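Long-range contacts in ATP phosphoribosyltransferase regulatory subunit (Lactococcus lactis, PDB 1Z7M), which is required for the first step of histidine biosynthesis and may allow histidine to feed back on ATP phosphoribosyltransferase activity: residues Y55-P60 against S121-I126; N140-I145 against G322-M327; L288-Y293 against P300-G305. All coordinates share one frame; numbering follows the deposited sequence.

Interaction 1: residues Y55-P60 against S121-I126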
loop_
_atom_site.group_PDB
_atom_site.type_symbol
_atom_site.label_atom_id
_atom_site.label_comp_id
_atom_site.label_asym_id
_atom_site.label_seq_id
_atom_site.Cartn_x
_atom_site.Cartn_y
_atom_site.Cartn_z
ATOM N N TYR B 55 -20.454 29.951 13.085
ATOM C CA TYR B 55 -19.817 28.952 12.223
ATOM C C TYR B 55 -19.594 27.631 12.953
ATOM O O TYR B 55 -18.905 27.581 13.972
ATOM C CB TYR B 55 -18.473 29.457 11.713
ATOM C CG TYR B 55 -18.586 30.384 10.538
ATOM C CD1 TYR B 55 -19.013 31.699 10.706
ATOM C CD2 TYR B 55 -18.301 29.939 9.243
ATOM C CE1 TYR B 55 -19.154 32.556 9.614
ATOM C CE2 TYR B 55 -18.442 30.788 8.142
ATOM C CZ TYR B 55 -18.870 32.100 8.342
ATOM O OH TYR B 55 -19.014 32.963 7.281
ATOM N N GLN B 56 -20.161 26.556 12.421
ATOM C CA GLN B 56 -20.009 25.247 13.039
ATOM C C GLN B 56 -18.743 24.546 12.550
ATOM O O GLN B 56 -18.528 24.400 11.344
ATOM C CB GLN B 56 -21.228 24.372 12.739
ATOM C CG GLN B 56 -22.560 25.023 13.063
ATOM C CD GLN B 56 -22.553 25.757 14.406
ATOM O OE1 GLN B 56 -22.306 25.152 15.460
ATOM N NE2 GLN B 56 -22.828 27.071 14.372
ATOM N N GLU B 57 -17.897 24.122 13.485
ATOM C CA GLU B 57 -16.665 23.436 13.121
ATOM C C GLU B 57 -16.984 22.007 12.721
ATOM O O GLU B 57 -17.882 21.377 13.283
ATOM C CB GLU B 57 -15.677 23.421 14.293
ATOM C CG GLU B 57 -14.382 22.660 13.997
ATOM C CD GLU B 57 -13.384 22.674 15.147
ATOM O OE1 GLU B 57 -12.318 22.033 15.005
ATOM O OE2 GLU B 57 -13.661 23.319 16.184
ATOM N N VAL B 58 -16.254 21.510 11.731
ATOM C CA VAL B 58 -16.407 20.140 11.261
ATOM C C VAL B 58 -15.028 19.493 11.180
ATOM O O VAL B 58 -14.029 20.169 10.942
ATOM C CB VAL B 58 -17.065 20.082 9.876
ATOM C CG1 VAL B 58 -16.799 21.357 9.129
ATOM C CG2 VAL B 58 -16.509 18.900 9.090
ATOM N N MET B 59 -14.965 18.188 11.405
ATOM C CA MET B 59 -13.691 17.501 11.334
ATOM C C MET B 59 -13.811 16.496 10.203
ATOM O O MET B 59 -14.459 15.455 10.352
ATOM C CB MET B 59 -13.400 16.820 12.666
ATOM C CG MET B 59 -13.101 17.829 13.750
ATOM S SD MET B 59 -12.989 17.131 15.378
ATOM C CE MET B 59 -11.556 16.136 15.231
ATOM N N PRO B 60 -13.213 16.811 9.041
ATOM C CA PRO B 60 -13.281 15.912 7.894
ATOM C C PRO B 60 -12.501 14.660 8.211
ATOM O O PRO B 60 -11.594 14.683 9.043
ATOM C CB PRO B 60 -12.621 16.716 6.779
ATOM C CG PRO B 60 -12.663 18.124 7.262
ATOM C CD PRO B 60 -12.392 17.981 8.717
ATOM N N SER B 121 -16.340 25.534 9.700
ATOM C CA SER B 121 -14.993 25.926 10.056
ATOM C C SER B 121 -14.177 24.655 10.271
ATOM O O SER B 121 -14.735 23.586 10.517
ATOM C CB SER B 121 -14.979 26.806 11.312
ATOM O OG SER B 121 -15.586 26.170 12.414
ATOM N N TYR B 122 -12.858 24.762 10.147
ATOM C CA TYR B 122 -11.980 23.619 10.338
ATOM C C TYR B 122 -10.626 24.023 10.914
ATOM O O TYR B 122 -10.061 25.057 10.548
ATOM C CB TYR B 122 -11.788 22.889 9.013
ATOM C CG TYR B 122 -11.256 23.753 7.887
ATOM C CD1 TYR B 122 -9.891 23.996 7.742
ATOM C CD2 TYR B 122 -12.124 24.306 6.948
ATOM C CE1 TYR B 122 -9.404 24.766 6.685
ATOM C CE2 TYR B 122 -11.645 25.074 5.895
ATOM C CZ TYR B 122 -10.289 25.299 5.767
ATOM O OH TYR B 122 -9.832 26.058 4.714
ATOM N N PHE B 123 -10.129 23.189 11.826
ATOM C CA PHE B 123 -8.844 23.395 12.479
ATOM C C PHE B 123 -8.098 22.079 12.420
ATOM O O PHE B 123 -8.360 21.172 13.205
ATOM C CB PHE B 123 -9.030 23.789 13.947
ATOM C CG PHE B 123 -9.890 25.001 14.151
ATOM C CD1 PHE B 123 -11.263 24.956 13.890
ATOM C CD2 PHE B 123 -9.329 26.191 14.601
ATOM C CE1 PHE B 123 -12.056 26.072 14.073
ATOM C CE2 PHE B 123 -10.118 27.312 14.790
ATOM C CZ PHE B 123 -11.485 27.252 14.525
ATOM N N GLY B 124 -7.165 21.970 11.488
ATOM C CA GLY B 124 -6.430 20.729 11.366
ATOM C C GLY B 124 -5.384 20.822 10.290
ATOM O O GLY B 124 -5.098 21.912 9.789
ATOM N N LYS B 125 -4.818 19.686 9.911
ATOM C CA LYS B 125 -3.790 19.716 8.895
ATOM C C LYS B 125 -3.998 18.815 7.694
ATOM O O LYS B 125 -4.676 17.797 7.776
ATOM C CB LYS B 125 -2.439 19.424 9.533
ATOM C CG LYS B 125 -2.413 18.157 10.314
ATOM C CD LYS B 125 -1.012 17.835 10.822
ATOM C CE LYS B 125 -0.545 18.800 11.892
ATOM N NZ LYS B 125 0.717 18.304 12.512
ATOM N N ILE B 126 -3.423 19.253 6.571
ATOM C CA ILE B 126 -3.460 18.537 5.301
ATOM C C ILE B 126 -2.045 18.028 5.103
ATOM O O ILE B 126 -1.116 18.560 5.701
ATOM C CB ILE B 126 -3.816 19.458 4.113
ATOM C CG1 ILE B 126 -2.851 20.634 4.048
ATOM C CG2 ILE B 126 -5.231 19.937 4.235
ATOM C CD1 ILE B 126 -2.967 21.398 2.760
#
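Glu57 and Ser121 face each other across a single parallel bridge between the short strand 56-57 and the longer strand 118-127. Two backbone bonds straddle it: Ser121 N gives to Gln56 O at 3.0 Å, and Val58 N gives to Ser121 O at 2.8 Å. Packing is closest on the side of the sheet shared by Glu57, Ser121 and Phe123. A small serine suits this place, since its short side chain lies against the Glu57 backbone where a bulkier one would meet it. Fully extended, with CG anti to the backbone N (chi1 177°), Glu57 runs on past Ser121 and across Phe123 at about a right angle, so that its OE1 comes within 3.3 Å of Phe123 CD1. Two arginines pair with the buried carboxylate, Arg47 at OE2 and Arg40 of the second subunit at OE1; Arg47 also makes a cation-pi contact with the Phe123 ring. The contact is looser around Gln56 and Met59, which point away from 121-126 and are partly exposed, though Met59 packs on Arg40 of the second subunit. Helix 33-52 lies on the Glu57 and Phe123 side, while helix 102-111 packs on Val58 and Tyr122. Helix 33-52 and strand 56-57 probably correspond to motif 1 of class II aminoacyl-tRNA synthetases, the helix-strand unit of the dimer interface, here added at the edge of the main sheet beside strand 118-127.

Interaction 2: residues N140-I145 against G322-M327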
loop_
_atom_site.group_PDB
_atom_site.type_symbol
_atom_site.label_atom_id
_atom_site.label_comp_id
_atom_site.label_asym_id
_atom_site.label_seq_id
_atom_site.Cartn_x
_atom_site.Cartn_y
_atom_site.Cartn_z
ATOM N N ASN B 140 0.953 20.438 7.084
ATOM C CA ASN B 140 0.434 21.791 7.016
ATOM C C ASN B 140 -0.832 21.990 7.790
ATOM O O ASN B 140 -1.874 21.439 7.433
ATOM C CB ASN B 140 0.155 22.139 5.567
ATOM C CG ASN B 140 1.368 21.996 4.703
ATOM O OD1 ASN B 140 1.295 21.462 3.605
ATOM N ND2 ASN B 140 2.495 22.483 5.187
ATOM N N TYR B 141 -0.740 22.820 8.825
ATOM C CA TYR B 141 -1.868 23.138 9.689
ATOM C C TYR B 141 -2.602 24.343 9.124
ATOM O O TYR B 141 -2.011 25.395 8.897
ATOM C CB TYR B 141 -1.373 23.485 11.084
ATOM C CG TYR B 141 -2.415 23.278 12.153
ATOM C CD1 TYR B 141 -2.461 22.094 12.877
ATOM C CD2 TYR B 141 -3.356 24.270 12.452
ATOM C CE1 TYR B 141 -3.407 21.902 13.878
ATOM C CE2 TYR B 141 -4.317 24.079 13.453
ATOM C CZ TYR B 141 -4.332 22.895 14.158
ATOM O OH TYR B 141 -5.266 22.682 15.135
ATOM N N GLN B 142 -3.892 24.198 8.899
ATOM C CA GLN B 142 -4.634 25.307 8.376
ATOM C C GLN B 142 -5.848 25.532 9.247
ATOM O O GLN B 142 -6.236 24.645 10.020
ATOM C CB GLN B 142 -5.095 25.005 6.966
ATOM C CG GLN B 142 -4.054 24.361 6.121
ATOM C CD GLN B 142 -4.551 24.078 4.721
ATOM O OE1 GLN B 142 -5.648 23.565 4.531
ATOM N NE2 GLN B 142 -3.742 24.417 3.729
ATOM N N ILE B 143 -6.413 26.738 9.134
ATOM C CA ILE B 143 -7.644 27.131 9.829
ATOM C C ILE B 143 -8.448 27.894 8.776
ATOM O O ILE B 143 -7.941 28.818 8.157
ATOM C CB ILE B 143 -7.408 28.063 11.042
ATOM C CG1 ILE B 143 -6.484 27.407 12.057
ATOM C CG2 ILE B 143 -8.715 28.312 11.730
ATOM C CD1 ILE B 143 -6.251 28.231 13.297
ATOM N N GLY B 144 -9.693 27.504 8.551
ATOM C CA GLY B 144 -10.460 28.197 7.544
ATOM C C GLY B 144 -11.944 28.024 7.724
ATOM O O GLY B 144 -12.384 27.288 8.601
ATOM N N ILE B 145 -12.714 28.713 6.887
ATOM C CA ILE B 145 -14.179 28.656 6.932
ATOM C C ILE B 145 -14.749 28.577 5.518
ATOM O O ILE B 145 -14.096 28.969 4.554
ATOM C CB ILE B 145 -14.773 29.907 7.617
ATOM C CG1 ILE B 145 -14.255 31.159 6.911
ATOM C CG2 ILE B 145 -14.424 29.918 9.094
ATOM C CD1 ILE B 145 -14.925 32.416 7.376
ATOM N N GLY B 322 -15.065 30.936 0.734
ATOM C CA GLY B 322 -14.396 30.713 1.995
ATOM C C GLY B 322 -12.951 31.115 1.892
ATOM O O GLY B 322 -12.518 31.669 0.887
ATOM N N PHE B 323 -12.202 30.862 2.951
ATOM C CA PHE B 323 -10.787 31.178 2.943
ATOM C C PHE B 323 -10.058 30.222 3.873
ATOM O O PHE B 323 -10.688 29.473 4.629
ATOM C CB PHE B 323 -10.535 32.658 3.307
ATOM C CG PHE B 323 -10.879 33.027 4.721
ATOM C CD1 PHE B 323 -10.057 32.656 5.773
ATOM C CD2 PHE B 323 -12.007 33.789 4.990
ATOM C CE1 PHE B 323 -10.354 33.046 7.077
ATOM C CE2 PHE B 323 -12.315 34.187 6.288
ATOM C CZ PHE B 323 -11.487 33.814 7.334
ATOM N N CYS B 324 -8.733 30.249 3.811
ATOM C CA CYS B 324 -7.924 29.350 4.602
ATOM C C CYS B 324 -6.682 30.011 5.154
ATOM O O CYS B 324 -6.032 30.793 4.462
ATOM C CB CYS B 324 -7.538 28.159 3.740
ATOM S SG CYS B 324 -6.129 27.261 4.330
ATOM N N CYS B 325 -6.360 29.688 6.406
ATOM C CA CYS B 325 -5.197 30.255 7.092
ATOM C C CYS B 325 -4.033 29.287 7.114
ATOM O O CYS B 325 -4.165 28.145 7.541
ATOM C CB CYS B 325 -5.551 30.655 8.534
ATOM S SG CYS B 325 -6.844 31.892 8.641
ATOM N N HIS B 326 -2.884 29.770 6.663
ATOM C CA HIS B 326 -1.689 28.971 6.616
ATOM C C HIS B 326 -0.876 29.224 7.866
ATOM O O HIS B 326 0.080 29.992 7.859
ATOM C CB HIS B 326 -0.929 29.319 5.346
ATOM C CG HIS B 326 -1.762 29.177 4.109
ATOM N ND1 HIS B 326 -1.926 30.202 3.202
ATOM C CD2 HIS B 326 -2.543 28.161 3.673
ATOM C CE1 HIS B 326 -2.779 29.825 2.265
ATOM N NE2 HIS B 326 -3.169 28.592 2.529
ATOM N N MET B 327 -1.275 28.544 8.940
ATOM C CA MET B 327 -0.667 28.659 10.264
ATOM C C MET B 327 0.834 28.419 10.319
ATOM O O MET B 327 1.519 28.978 11.158
ATOM C CB MET B 327 -1.373 27.701 11.221
ATOM C CG MET B 327 -2.889 27.782 11.206
ATOM S SD MET B 327 -3.606 29.412 11.625
ATOM C CE MET B 327 -2.573 29.960 13.017
#
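Gln142 and Cys324 mesh on one face of an antiparallel strand pair, the sulfur fitting against the flank of the glutamine. Cys324 SG lies 3.6 Å from both Gln142 CB and Gln142 CD, and the extended glutamine then carries its NE2 to the edge of the His326 ring, 3.9 Å from His326 CD2, with the amide turned 51° to the ring; His326 ND1 is hydrogen-bonded to Pro300 O. Were this glutamine an alanine, Cys324 SG and the His326 edge would probably lose their covering and a gap would open on this face. Next along, Gly144 has no side chain, and the strands close in until Gly144 CA is only 4.1 Å from Cys324 CA. The other face is mostly apolar. Ile145 swings CG1 between its backbone N and carbonyl carbon (chi1 55°), which lays that atom over a face of the Phe323 ring, 3.9 Å from the centroid. Met327, bent at chi2 and chi3, curls SD against Ile143 CD1 and brings CG to the edge of the Tyr141 ring; a flexible thioether can bend to follow both neighbours. Paired backbone bonds join Ile143 to Cys325 and Ile145 to Phe323. His326 occupies the N-cap position of helix 327-338. Strand 139-148, with its neighbour 118-127, probably corresponds to motif 2, and strand 320-326 with helix 327-338 to motif 3, in the antiparallel core sheet of class II aminoacyl-tRNA synthetases.

Interaction 3: residues L288-Y293 against P300-G305. With PO4 (phosphate ion), chain J.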
loop_
_atom_site.group_PDB
_atom_site.type_symbol
_atom_site.label_atom_id
_atom_site.label_comp_id
_atom_site.label_asym_id
_atom_site.label_seq_id
_atom_site.Cartn_x
_atom_site.Cartn_y
_atom_site.Cartn_z
ATOM N N LEU B 288 -14.592 36.587 -7.111
ATOM C CA LEU B 288 -13.813 37.179 -6.033
ATOM C C LEU B 288 -12.764 36.186 -5.550
ATOM O O LEU B 288 -13.044 34.992 -5.426
ATOM C CB LEU B 288 -14.718 37.580 -4.865
ATOM C CG LEU B 288 -13.975 37.984 -3.589
ATOM C CD1 LEU B 288 -13.087 39.203 -3.849
ATOM C CD2 LEU B 288 -14.983 38.254 -2.480
ATOM N N MET B 289 -11.558 36.695 -5.301
ATOM C CA MET B 289 -10.431 35.903 -4.812
ATOM C C MET B 289 -9.505 36.849 -4.053
ATOM O O MET B 289 -9.323 37.985 -4.475
ATOM C CB MET B 289 -9.694 35.250 -5.980
ATOM C CG MET B 289 -9.185 36.213 -7.034
ATOM S SD MET B 289 -8.569 35.374 -8.517
ATOM C CE MET B 289 -7.780 36.647 -9.330
ATOM N N PHE B 290 -8.919 36.399 -2.945
ATOM C CA PHE B 290 -8.071 37.285 -2.152
ATOM C C PHE B 290 -6.919 36.617 -1.427
ATOM O O PHE B 290 -7.027 35.476 -1.008
ATOM C CB PHE B 290 -8.950 38.003 -1.139
ATOM C CG PHE B 290 -9.906 37.092 -0.436
ATOM C CD1 PHE B 290 -9.573 36.513 0.776
ATOM C CD2 PHE B 290 -11.133 36.776 -1.007
ATOM C CE1 PHE B 290 -10.446 35.632 1.410
ATOM C CE2 PHE B 290 -12.010 35.896 -0.381
ATOM C CZ PHE B 290 -11.663 35.325 0.829
ATOM N N LYS B 291 -5.815 37.341 -1.278
ATOM C CA LYS B 291 -4.637 36.830 -0.583
ATOM C C LYS B 291 -4.252 37.803 0.521
ATOM O O LYS B 291 -4.774 38.909 0.583
ATOM C CB LYS B 291 -3.495 36.587 -1.572
ATOM C CG LYS B 291 -3.823 35.582 -2.664
ATOM C CD LYS B 291 -2.582 35.205 -3.457
ATOM C CE LYS B 291 -2.910 34.200 -4.550
ATOM N NZ LYS B 291 -1.704 33.821 -5.336
ATOM N N ALA B 292 -3.331 37.392 1.382
ATOM C CA ALA B 292 -2.870 38.237 2.471
ATOM C C ALA B 292 -1.445 37.838 2.779
ATOM O O ALA B 292 -1.163 36.658 2.954
ATOM C CB ALA B 292 -3.743 38.037 3.695
ATOM N N TYR B 293 -0.548 38.819 2.841
ATOM C CA TYR B 293 0.856 38.541 3.116
ATOM C C TYR B 293 1.377 39.259 4.354
ATOM O O TYR B 293 0.781 40.228 4.816
ATOM C CB TYR B 293 1.725 38.938 1.922
ATOM C CG TYR B 293 1.510 38.098 0.689
ATOM C CD1 TYR B 293 0.348 38.222 -0.071
ATOM C CD2 TYR B 293 2.464 37.166 0.287
ATOM C CE1 TYR B 293 0.137 37.431 -1.201
ATOM C CE2 TYR B 293 2.267 36.369 -0.842
ATOM C CZ TYR B 293 1.102 36.502 -1.579
ATOM O OH TYR B 293 0.880 35.688 -2.672
ATOM N N PRO B 300 1.744 33.348 1.365
ATOM C CA PRO B 300 0.566 34.061 1.861
ATOM C C PRO B 300 0.117 33.494 3.215
ATOM O O PRO B 300 0.193 32.296 3.443
ATOM C CB PRO B 300 -0.457 33.851 0.741
ATOM C CG PRO B 300 -0.046 32.574 0.133
ATOM C CD PRO B 300 1.451 32.677 0.087
ATOM N N ILE B 301 -0.316 34.355 4.125
ATOM C CA ILE B 301 -0.767 33.876 5.421
ATOM C C ILE B 301 -2.227 33.450 5.311
ATOM O O ILE B 301 -2.714 32.620 6.073
ATOM C CB ILE B 301 -0.616 34.962 6.522
ATOM C CG1 ILE B 301 -1.299 36.258 6.091
ATOM C CG2 ILE B 301 0.855 35.184 6.821
ATOM C CD1 ILE B 301 -1.135 37.396 7.069
ATOM N N LEU B 302 -2.922 34.023 4.341
ATOM C CA LEU B 302 -4.318 33.706 4.144
ATOM C C LEU B 302 -4.688 33.882 2.680
ATOM O O LEU B 302 -4.180 34.768 1.992
ATOM C CB LEU B 302 -5.187 34.605 5.033
ATOM C CG LEU B 302 -6.711 34.504 4.918
ATOM C CD1 LEU B 302 -7.343 35.119 6.137
ATOM C CD2 LEU B 302 -7.186 35.202 3.676
ATOM N N SER B 303 -5.580 33.017 2.216
ATOM C CA SER B 303 -6.038 33.039 0.838
ATOM C C SER B 303 -7.425 32.430 0.754
ATOM O O SER B 303 -7.844 31.663 1.617
ATOM C CB SER B 303 -5.080 32.247 -0.048
ATOM O OG SER B 303 -4.969 30.905 0.396
ATOM N N GLY B 304 -8.136 32.775 -0.298
ATOM C CA GLY B 304 -9.465 32.249 -0.447
ATOM C C GLY B 304 -10.180 32.935 -1.578
ATOM O O GLY B 304 -9.595 33.718 -2.327
ATOM N N GLY B 305 -11.466 32.632 -1.688
ATOM C CA GLY B 305 -12.272 33.210 -2.735
ATOM C C GLY B 305 -13.572 32.468 -2.925
ATOM O O GLY B 305 -13.946 31.588 -2.155
HETATM P P PO4 J . 0.026 36.978 -5.840
HETATM O O1 PO4 J . -0.637 37.947 -5.247
HETATM O O2 PO4 J . 0.323 35.719 -5.350
HETATM O O3 PO4 J . -1.263 36.441 -7.036
HETATM O O4 PO4 J . 0.962 37.389 -6.979
#
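Two aromatic rings of 288-293 receive the backbone and side chains of 300-305. Over the centre of one face of the Phe290 ring sits Gly304 O, 3.6 Å above the plane, while Leu302 CD2 meets the ring at its edge, in plane; glycine suits position 304 because nothing projects from it into the ring. The Tyr293 ring takes Pro300 on one face, with Pro300 CB 4.0 Å from the centroid in a CH-pi contact; the rigid, apolar proline ring suits a place against the phenol face. At its edge Tyr293 OH donates to O2 of a phosphate ion, 2.7 Å away. Lys291 reaches the same oxygen, NZ to O2 2.8 Å, its chain fully extended from a CG anti to the carbonyl carbon (chi1 -60°), and adds a weak bond to O3. The ion, probably from the crystallisation liquor, is also held by residues of a chain of another protein.

The backbones pair antiparallel: Phe290 N gives a nearly straight bond (169°) to Gly304 O at 2.8 Å, and Gly304 N returns one to Phe290 O. Near the turn Ala292 O accepts Ile301 N at 2.7 Å and, weakly, Leu302 N, as in a classic beta bulge. The two strands form a hairpin. Strand 175-181 flanks it beyond 288-294 and strand 320-326 beyond 302-306, while helix 152-169 packs on the face bearing Phe290 and Ala292, the face turned from Lys291 and the phosphate.

From the N terminus, interaction 1 comes first: 55-60 returns against 121-126 after 60 residues that include the small sheet of strands 63-65, 94-97 and 86-88 and helix 102-111. It closes before interaction 2 opens at 140-145, yet the two touch, since strands 118-127 and 139-148 are sequence and sheet neighbours, joined by a probable hydrogen bond from Gln142 N to Gly124 O. Interaction 2 spans 176 residues, about half of them helical, and the short hairpin of interaction 3 falls within that span, probably hydrogen-bonded to it, Cys324 N to Ser303 O. Interactions 1 and 3 do not touch. Together the three draw the edge strand 56-57, the central strands and the hairpin into one mixed sheet.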